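Local coordinates for protein hydroxyethylphosphonate dioxygenase (Streptomyces albus, PDB 6B9R) that probably uses a non-haem iron centre and dioxygen to oxidise 2-hydroxyethylphosphonate, breaking its carbon-carbon bond to give hydroxymethylphosphonate, at residues V307-S319 and A327-H339. Sequence-based numbering, arbitrary orientation.
Sequences VRIQPGRTASRWS and AYRFTQLAGDPLH
With chi1 at 69°, Trp318 holds its CG between its own backbone N and carbonyl carbon, which swings the indole across strand 328-332; there Phe330 CB lies 3.9 Å from the centroid of the Trp318 six-membered ring, a CH-pi contact over the face, and Trp318 NE1 sits at the edge of the phenyl ring. The Trp318 five-membered ring and the Phe330 ring meet obliquely, planes at 55°, while Gln332 CB lies at the indole edge. Trp318 and Phe330 belong to an antiparallel beta hairpin, strands 317-320 and 328-332, at the margin of a seven-stranded sheet. They form a hydrogen-bonded pair: Phe330 N donates to Trp318 O at 2.7 Å, and Trp318 N to Phe330 O at 3.1 Å. Gln332 N continues the pattern to Ser316 O. The second subunit closes over the indole, its Leu250 O accepting from Trp318 NE1 and its Arg259 making a cation-pi contact, so the hairpin edge is part of the dimer interface.

On the other face, the extended Arg317 runs beside Thr331, whose CG2 lies over one face of the guanidinium, toward its rim. Arg317 NH2 donates to Gly312 O at 2.7 Å, from above that carbonyl's plane, and NH1 reaches Arg313 O, tying the turn back to the strand. Nearby Arg329, of like charge, has its own partner in Asp348.

Before strand 317-320 and after strand 328-332, the segments stay in touch near the second sheet, where strand 307-310 is an outer strand, and Gln310 CB packs 3.7 Å from Ala334 CB. One water bridges the two segments, donating to Gln310 OE1 and Leu333 O and accepting from Gln332 NE2 at 2.6 Å.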
loop_
_atom_site.group_PDB
_atom_site.type_symbol
_atom_site.label_atom_id
_atom_site.label_comp_id
_atom_site.label_asym_id
_atom_site.label_seq_id
_atom_site.Cartn_x
_atom_site.Cartn_y
_atom_site.Cartn_z
ATOM N N VAL A 307 -19.540 -0.442 -13.781
ATOM C CA VAL A 307 -20.041 0.705 -13.030
ATOM C C VAL A 307 -21.078 0.217 -12.024
ATOM O O VAL A 307 -21.682 -0.845 -12.185
ATOM C CB VAL A 307 -20.659 1.789 -13.948
ATOM C CG1 VAL A 307 -19.639 2.289 -14.951
ATOM C CG2 VAL A 307 -21.889 1.249 -14.676
ATOM N N ARG A 308 -21.278 1.009 -10.970
ATOM C CA ARG A 308 -22.374 0.796 -10.023
ATOM C C ARG A 308 -23.158 2.099 -9.910
ATOM O O ARG A 308 -22.655 3.095 -9.381
ATOM C CB ARG A 308 -21.857 0.327 -8.658
ATOM C CG ARG A 308 -22.870 0.337 -7.486
ATOM C CD ARG A 308 -24.309 -0.065 -7.860
ATOM N NE ARG A 308 -24.389 -1.294 -8.631
ATOM C CZ ARG A 308 -25.432 -1.632 -9.380
ATOM N NH1 ARG A 308 -26.486 -0.824 -9.471
ATOM N NH2 ARG A 308 -25.415 -2.766 -10.050
ATOM N N ILE A 309 -24.393 2.087 -10.389
ATOM C CA ILE A 309 -25.233 3.278 -10.422
ATOM C C ILE A 309 -26.117 3.307 -9.181
ATOM O O ILE A 309 -26.790 2.316 -8.868
ATOM C CB ILE A 309 -26.092 3.298 -11.697
ATOM C CG1 ILE A 309 -25.190 3.336 -12.936
ATOM C CG2 ILE A 309 -27.015 4.494 -11.679
ATOM C CD1 ILE A 309 -25.930 3.035 -14.236
ATOM N N GLN A 310 -26.139 4.452 -8.484
ATOM C CA GLN A 310 -27.026 4.640 -7.337
ATOM C C GLN A 310 -28.098 5.666 -7.681
ATOM O O GLN A 310 -27.798 6.869 -7.748
ATOM C CB GLN A 310 -26.252 5.090 -6.091
ATOM C CG GLN A 310 -27.149 5.321 -4.861
ATOM C CD GLN A 310 -27.939 4.074 -4.503
ATOM O OE1 GLN A 310 -27.358 3.027 -4.226
ATOM N NE2 GLN A 310 -29.264 4.171 -4.543
ATOM N N PRO A 311 -29.342 5.260 -7.916
ATOM C CA PRO A 311 -30.412 6.257 -8.044
ATOM C C PRO A 311 -30.540 7.026 -6.740
ATOM O O PRO A 311 -30.529 6.442 -5.655
ATOM C CB PRO A 311 -31.665 5.413 -8.338
ATOM C CG PRO A 311 -31.137 4.053 -8.763
ATOM C CD PRO A 311 -29.842 3.881 -8.013
ATOM N N GLY A 312 -30.643 8.347 -6.849
ATOM C CA GLY A 312 -30.840 9.148 -5.655
ATOM C C GLY A 312 -32.151 8.852 -4.947
ATOM O O GLY A 312 -32.242 8.981 -3.724
ATOM N N ARG A 313 -33.175 8.434 -5.697
ATOM C CA ARG A 313 -34.499 8.241 -5.117
ATOM C C ARG A 313 -34.527 7.084 -4.127
ATOM O O ARG A 313 -35.228 7.149 -3.110
ATOM C CB ARG A 313 -35.526 7.997 -6.226
ATOM C CG ARG A 313 -36.978 8.133 -5.784
ATOM C CD ARG A 313 -37.907 7.638 -6.882
ATOM N NE ARG A 313 -37.988 6.175 -6.906
ATOM C CZ ARG A 313 -38.107 5.443 -8.010
ATOM N NH1 ARG A 313 -38.138 6.032 -9.205
ATOM N NH2 ARG A 313 -38.190 4.115 -7.923
ATOM N N THR A 314 -33.802 6.010 -4.411
ATOM C CA THR A 314 -33.849 4.819 -3.573
ATOM C C THR A 314 -32.668 4.719 -2.613
ATOM O O THR A 314 -32.543 3.720 -1.894
ATOM C CB THR A 314 -33.917 3.581 -4.457
ATOM O OG1 THR A 314 -32.816 3.614 -5.369
ATOM C CG2 THR A 314 -35.244 3.552 -5.230
ATOM N N ALA A 315 -31.820 5.741 -2.569
ATOM C CA ALA A 315 -30.626 5.712 -1.738
ATOM C C ALA A 315 -30.979 5.728 -0.251
ATOM O O ALA A 315 -31.965 6.336 0.166
ATOM C CB ALA A 315 -29.733 6.907 -2.080
ATOM N N SER A 316 -30.160 5.042 0.554
ATOM C CA SER A 316 -30.378 5.001 2.000
ATOM C C SER A 316 -30.239 6.392 2.605
ATOM O O SER A 316 -29.344 7.159 2.237
ATOM C CB SER A 316 -29.372 4.061 2.676
ATOM O OG SER A 316 -29.642 2.696 2.408
ATOM N N ARG A 317 -31.118 6.716 3.558
ATOM C CA ARG A 317 -31.111 8.024 4.205
ATOM C C ARG A 317 -31.196 7.849 5.710
ATOM O O ARG A 317 -31.940 6.991 6.196
ATOM C CB ARG A 317 -32.277 8.892 3.731
ATOM C CG ARG A 317 -32.122 9.418 2.319
ATOM C CD ARG A 317 -33.453 9.975 1.825
ATOM N NE ARG A 317 -33.292 10.598 0.521
ATOM C CZ ARG A 317 -33.439 9.952 -0.631
ATOM N NH1 ARG A 317 -33.752 8.670 -0.628
ATOM N NH2 ARG A 317 -33.273 10.587 -1.784
ATOM N N TRP A 318 -30.428 8.652 6.448
ATOM C CA TRP A 318 -30.504 8.612 7.901
ATOM C C TRP A 318 -29.985 9.928 8.459
ATOM O O TRP A 318 -29.380 10.736 7.751
ATOM C CB TRP A 318 -29.737 7.417 8.485
ATOM C CG TRP A 318 -28.236 7.475 8.360
ATOM C CD1 TRP A 318 -27.347 7.739 9.363
ATOM C CD2 TRP A 318 -27.451 7.236 7.180
ATOM N NE1 TRP A 318 -26.062 7.686 8.878
ATOM C CE2 TRP A 318 -26.098 7.387 7.542
ATOM C CE3 TRP A 318 -27.765 6.934 5.849
ATOM C CZ2 TRP A 318 -25.051 7.231 6.625
ATOM C CZ3 TRP A 318 -26.736 6.779 4.937
ATOM C CH2 TRP A 318 -25.382 6.928 5.333
ATOM N N SER A 319 -30.256 10.135 9.741
ATOM C CA SER A 319 -29.981 11.389 10.425
ATOM C C SER A 319 -28.865 11.203 11.438
ATOM O O SER A 319 -28.669 10.114 11.984
ATOM C CB SER A 319 -31.227 11.913 11.135
ATOM O OG SER A 319 -32.132 12.428 10.198
ATOM N N ALA A 327 -28.669 16.870 13.386
ATOM C CA ALA A 327 -27.819 17.943 12.892
ATOM C C ALA A 327 -27.572 17.825 11.399
ATOM O O ALA A 327 -27.429 18.845 10.712
ATOM C CB ALA A 327 -26.477 17.940 13.631
ATOM N N TYR A 328 -27.501 16.600 10.893
ATOM C CA TYR A 328 -27.247 16.344 9.486
ATOM C C TYR A 328 -28.182 15.245 9.027
ATOM O O TYR A 328 -28.561 14.371 9.811
ATOM C CB TYR A 328 -25.794 15.871 9.215
ATOM C CG TYR A 328 -24.746 16.639 9.973
ATOM C CD1 TYR A 328 -24.534 17.985 9.725
ATOM C CD2 TYR A 328 -23.962 16.014 10.936
ATOM C CE1 TYR A 328 -23.569 18.696 10.431
ATOM C CE2 TYR A 328 -22.989 16.704 11.630
ATOM C CZ TYR A 328 -22.790 18.040 11.366
ATOM O OH TYR A 328 -21.834 18.731 12.061
ATOM N N ARG A 329 -28.521 15.270 7.745
ATOM C CA ARG A 329 -29.220 14.151 7.125
ATOM C C ARG A 329 -28.329 13.644 6.005
ATOM O O ARG A 329 -27.948 14.412 5.116
ATOM C CB ARG A 329 -30.601 14.563 6.604
ATOM C CG ARG A 329 -31.558 13.378 6.408
ATOM C CD ARG A 329 -31.308 12.669 5.083
ATOM N NE ARG A 329 -31.513 13.580 3.958
ATOM C CZ ARG A 329 -32.681 13.815 3.363
ATOM N NH1 ARG A 329 -33.799 13.198 3.761
ATOM N NH2 ARG A 329 -32.729 14.670 2.351
ATOM N N PHE A 330 -27.961 12.371 6.073
ATOM C CA PHE A 330 -27.059 11.788 5.092
ATOM C C PHE A 330 -27.836 10.968 4.076
ATOM O O PHE A 330 -28.820 10.310 4.425
ATOM C CB PHE A 330 -26.019 10.885 5.750
ATOM C CG PHE A 330 -25.122 11.572 6.740
ATOM C CD1 PHE A 330 -24.333 12.654 6.372
ATOM C CD2 PHE A 330 -25.019 11.089 8.034
ATOM C CE1 PHE A 330 -23.477 13.259 7.299
ATOM C CE2 PHE A 330 -24.167 11.689 8.956
ATOM C CZ PHE A 330 -23.404 12.778 8.585
ATOM N N THR A 331 -27.364 10.989 2.827
ATOM C CA THR A 331 -27.843 10.115 1.767
ATOM C C THR A 331 -26.643 9.356 1.216
ATOM O O THR A 331 -25.626 9.970 0.871
ATOM C CB THR A 331 -28.532 10.907 0.650
ATOM O OG1 THR A 331 -29.642 11.644 1.187
ATOM C CG2 THR A 331 -29.059 9.965 -0.430
ATOM N N GLN A 332 -26.752 8.030 1.150
ATOM C CA GLN A 332 -25.645 7.190 0.693
ATOM C C GLN A 332 -25.607 7.164 -0.831
ATOM O O GLN A 332 -26.600 6.806 -1.478
ATOM C CB GLN A 332 -25.787 5.775 1.257
ATOM C CG GLN A 332 -24.784 4.750 0.694
ATOM C CD GLN A 332 -25.142 3.307 1.065
ATOM O OE1 GLN A 332 -25.517 3.019 2.204
ATOM N NE2 GLN A 332 -25.042 2.398 0.092
ATOM N N LEU A 333 -24.469 7.556 -1.407
ATOM C CA LEU A 333 -24.322 7.604 -2.848
ATOM C C LEU A 333 -23.536 6.377 -3.314
ATOM O O LEU A 333 -23.250 5.459 -2.537
ATOM C CB LEU A 333 -23.678 8.936 -3.261
ATOM C CG LEU A 333 -24.339 10.156 -2.601
ATOM C CD1 LEU A 333 -23.577 11.445 -2.939
ATOM C CD2 LEU A 333 -25.813 10.248 -3.019
ATOM N N ALA A 334 -23.197 6.344 -4.599
ATOM C CA ALA A 334 -22.679 5.119 -5.198
ATOM C C ALA A 334 -21.316 4.752 -4.624
ATOM O O ALA A 334 -20.464 5.616 -4.404
ATOM C CB ALA A 334 -22.569 5.287 -6.716
ATOM N N GLY A 335 -21.102 3.461 -4.412
ATOM C CA GLY A 335 -19.792 2.973 -4.047
ATOM C C GLY A 335 -19.690 1.528 -4.457
ATOM O O GLY A 335 -20.489 1.034 -5.248
ATOM N N ASP A 336 -18.712 0.823 -3.881
ATOM C CA ASP A 336 -18.508 -0.580 -4.241
ATOM C C ASP A 336 -17.676 -1.262 -3.169
ATOM O O ASP A 336 -16.744 -0.638 -2.637
ATOM C CB ASP A 336 -17.824 -0.719 -5.600
ATOM C CG ASP A 336 -17.911 -2.147 -6.143
ATOM O OD1 ASP A 336 -18.988 -2.506 -6.661
ATOM O OD2 ASP A 336 -16.914 -2.886 -6.052
ATOM N N PRO A 337 -17.976 -2.524 -2.825
ATOM C CA PRO A 337 -17.180 -3.221 -1.798
ATOM C C PRO A 337 -15.756 -3.522 -2.223
ATOM O O PRO A 337 -14.950 -3.913 -1.367
ATOM C CB PRO A 337 -17.956 -4.530 -1.549
ATOM C CG PRO A 337 -19.349 -4.287 -2.125
ATOM C CD PRO A 337 -19.180 -3.276 -3.224
ATOM N N LEU A 338 -15.412 -3.386 -3.505
ATOM C CA LEU A 338 -13.997 -3.477 -3.860
ATOM C C LEU A 338 -13.209 -2.352 -3.204
ATOM O O LEU A 338 -12.006 -2.492 -2.944
ATOM C CB LEU A 338 -13.814 -3.434 -5.381
ATOM C CG LEU A 338 -12.372 -3.553 -5.905
ATOM C CD1 LEU A 338 -11.933 -5.015 -5.969
ATOM C CD2 LEU A 338 -12.195 -2.874 -7.265
ATOM N N HIS A 339 -13.880 -1.241 -2.922
ATOM C CA HIS A 339 -13.306 -0.089 -2.238
ATOM C C HIS A 339 -14.085 0.164 -0.951
ATOM O O HIS A 339 -14.851 1.131 -0.852
ATOM C CB HIS A 339 -13.325 1.144 -3.136
ATOM C CG HIS A 339 -12.086 1.298 -3.961
ATOM N ND1 HIS A 339 -11.793 2.455 -4.650
ATOM C CD2 HIS A 339 -11.070 0.439 -4.210
ATOM C CE1 HIS A 339 -10.637 2.307 -5.276
ATOM N NE2 HIS A 339 -10.182 1.091 -5.028
HETATM O O HOH W 1 -25.120 3.181 -2.414
HETATM O O HOH W 2 -27.896 4.014 -0.706
HETATM O O HOH W 3 -31.464 12.774 -0.401
#